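Local structure of polymerase cofactor VP35 (Reston ebolavirus, 3KS4) at residues A105-S110 and C119-I124. The protein is the viral polymerase cofactor whose C-terminal domain binds double-stranded RNA, which suppresses the innate immune response of the host. Residues are numbered along the deposited sequence; the frame is centred on the assembly and turned at random.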
loop_
_atom_site.group_PDB
_atom_site.type_symbol
_atom_site.label_atom_id
_atom_site.label_comp_id
_atom_site.label_asym_id
_atom_site.label_seq_id
_atom_site.Cartn_x
_atom_site.Cartn_y
_atom_site.Cartn_z
ATOM N N ALA A 105 3.057 14.417 4.412
ATOM C CA ALA A 105 2.918 15.064 5.720
ATOM C C ALA A 105 2.315 14.123 6.746
ATOM O O ALA A 105 2.736 14.105 7.905
ATOM C CB ALA A 105 2.075 16.347 5.632
ATOM N N GLU A 106 1.329 13.332 6.326
ATOM C CA GLU A 106 0.673 12.448 7.280
ATOM C C GLU A 106 1.666 11.391 7.740
ATOM O O GLU A 106 1.736 11.062 8.930
ATOM C CB GLU A 106 -0.591 11.833 6.695
ATOM C CG GLU A 106 -1.383 10.977 7.708
ATOM C CD GLU A 106 -1.906 11.785 8.904
ATOM O OE1 GLU A 106 -1.475 11.511 10.064
ATOM O OE2 GLU A 106 -2.751 12.688 8.671
ATOM N N PHE A 107 2.484 10.911 6.799
ATOM C CA PHE A 107 3.534 9.970 7.141
ATOM C C PHE A 107 4.447 10.566 8.240
ATOM O O PHE A 107 4.690 9.952 9.301
ATOM C CB PHE A 107 4.322 9.619 5.890
ATOM C CG PHE A 107 5.365 8.575 6.110
ATOM C CD1 PHE A 107 5.004 7.271 6.424
ATOM C CD2 PHE A 107 6.706 8.889 6.012
ATOM C CE1 PHE A 107 5.971 6.295 6.635
ATOM C CE2 PHE A 107 7.686 7.920 6.220
ATOM C CZ PHE A 107 7.318 6.624 6.532
ATOM N N GLN A 108 4.922 11.782 7.989
ATOM C CA GLN A 108 5.784 12.488 8.932
ATOM C C GLN A 108 5.110 12.713 10.269
ATOM O O GLN A 108 5.722 12.541 11.326
ATOM C CB GLN A 108 6.213 13.832 8.348
ATOM C CG GLN A 108 7.205 13.710 7.206
ATOM C CD GLN A 108 7.525 15.067 6.599
ATOM O OE1 GLN A 108 6.860 15.516 5.660
ATOM N NE2 GLN A 108 8.531 15.740 7.151
ATOM N N ALA A 109 3.835 13.087 10.227
ATOM C CA ALA A 109 3.127 13.423 11.455
ATOM C C ALA A 109 2.998 12.190 12.352
ATOM O O ALA A 109 3.147 12.248 13.581
ATOM C CB ALA A 109 1.781 14.018 11.126
ATOM N N SER A 110 2.757 11.063 11.714
ATOM C CA SER A 110 2.616 9.823 12.441
ATOM C C SER A 110 3.962 9.456 13.099
ATOM O O SER A 110 4.022 9.123 14.294
ATOM C CB SER A 110 2.082 8.751 11.478
ATOM O OG SER A 110 1.821 7.542 12.140
ATOM N N CYS A 119 3.454 1.203 11.131
ATOM C CA CYS A 119 2.263 1.768 11.746
ATOM C C CYS A 119 1.829 3.074 11.046
ATOM O O CYS A 119 0.637 3.336 10.864
ATOM C CB CYS A 119 2.496 1.973 13.252
ATOM S SG CYS A 119 1.075 2.697 14.103
ATOM N N ALA A 120 2.798 3.875 10.618
ATOM C CA ALA A 120 2.480 5.131 9.942
ATOM C C ALA A 120 1.781 4.900 8.613
ATOM O O ALA A 120 0.917 5.688 8.220
ATOM C CB ALA A 120 3.748 5.995 9.740
ATOM N N LEU A 121 2.159 3.830 7.914
ATOM C CA LEU A 121 1.535 3.514 6.627
ATOM C C LEU A 121 0.094 3.121 6.874
ATOM O O LEU A 121 -0.813 3.528 6.135
ATOM C CB LEU A 121 2.288 2.401 5.899
ATOM C CG LEU A 121 3.751 2.727 5.558
ATOM C CD1 LEU A 121 4.530 1.476 5.148
ATOM C CD2 LEU A 121 3.865 3.832 4.495
ATOM N N ILE A 122 -0.117 2.350 7.939
ATOM C CA ILE A 122 -1.458 1.960 8.319
ATOM C C ILE A 122 -2.228 3.234 8.656
ATOM O O ILE A 122 -3.371 3.402 8.228
ATOM C CB ILE A 122 -1.464 1.018 9.539
ATOM C CG1 ILE A 122 -0.752 -0.294 9.222
ATOM C CG2 ILE A 122 -2.894 0.709 9.998
ATOM C CD1 ILE A 122 -1.464 -1.106 8.236
ATOM N N GLN A 123 -1.598 4.143 9.399
ATOM C CA GLN A 123 -2.276 5.377 9.778
ATOM C C GLN A 123 -2.697 6.212 8.569
ATOM O O GLN A 123 -3.733 6.894 8.597
ATOM C CB GLN A 123 -1.400 6.238 10.693
ATOM C CG GLN A 123 -0.996 5.585 11.977
ATOM C CD GLN A 123 -2.078 5.627 13.027
ATOM O OE1 GLN A 123 -3.274 5.563 12.721
ATOM N NE2 GLN A 123 -1.662 5.731 14.290
ATOM N N ILE A 124 -1.876 6.194 7.525
ATOM C CA ILE A 124 -2.232 6.899 6.304
ATOM C C ILE A 124 -3.546 6.350 5.755
ATOM O O ILE A 124 -4.424 7.114 5.374
ATOM C CB ILE A 124 -1.121 6.798 5.244
ATOM C CG1 ILE A 124 0.035 7.732 5.614
ATOM C CG2 ILE A 124 -1.647 7.147 3.850
ATOM C CD1 ILE A 124 1.340 7.405 4.907
#
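Phe107 carries the apolar part of the contact, its ring reaching from helix 100-112 to meet three side chains of helix 117-127 at a slant. The first torsion (chi1 -176°, CG anti to the backbone N) carries the ring across to Ala120, whose CB lies 3.8 Å from Phe107 CD1. Leu121 runs alongside the ring, pointing the same way, and brings CD2 to 3.9 Å from Phe107 CE1. Ile124 slants across at the root of the ring, where its CD1 meets Phe107 CB at 3.8 Å. The preceding residue, Glu106, passes Ile124 in the opposite direction and touches it through its aliphatic part, CG to Ile124 CG1 at 4.1 Å; its carboxylate has a weak, long ion pair with Arg127.

The two segments belong to consecutive helices of the helical part of the VP35 RNA-binding domain, a helix-loop-helix pair; the segment axes come within 8.8 Å, their N-to-C directions 131° apart, between crossed and antiparallel. Met72 of helix 65-74 touches Phe107, Leu121 and Ile124, while His75 meets the Phe107 ring edge-to-face.

Nearer the turn the packing becomes closer and more polar. Ser110 OG sits 3.3 Å from Ala120 CA and 3.4 Å from Gln123 CG, contacts without a hydrogen bond between the segments. Instead, Ser110 OG and Gln123 NE2 both form hydrogen bonds with OD2 of Asp115 in the connecting loop, the same carboxylate oxygen pairing with one side chain from each helix.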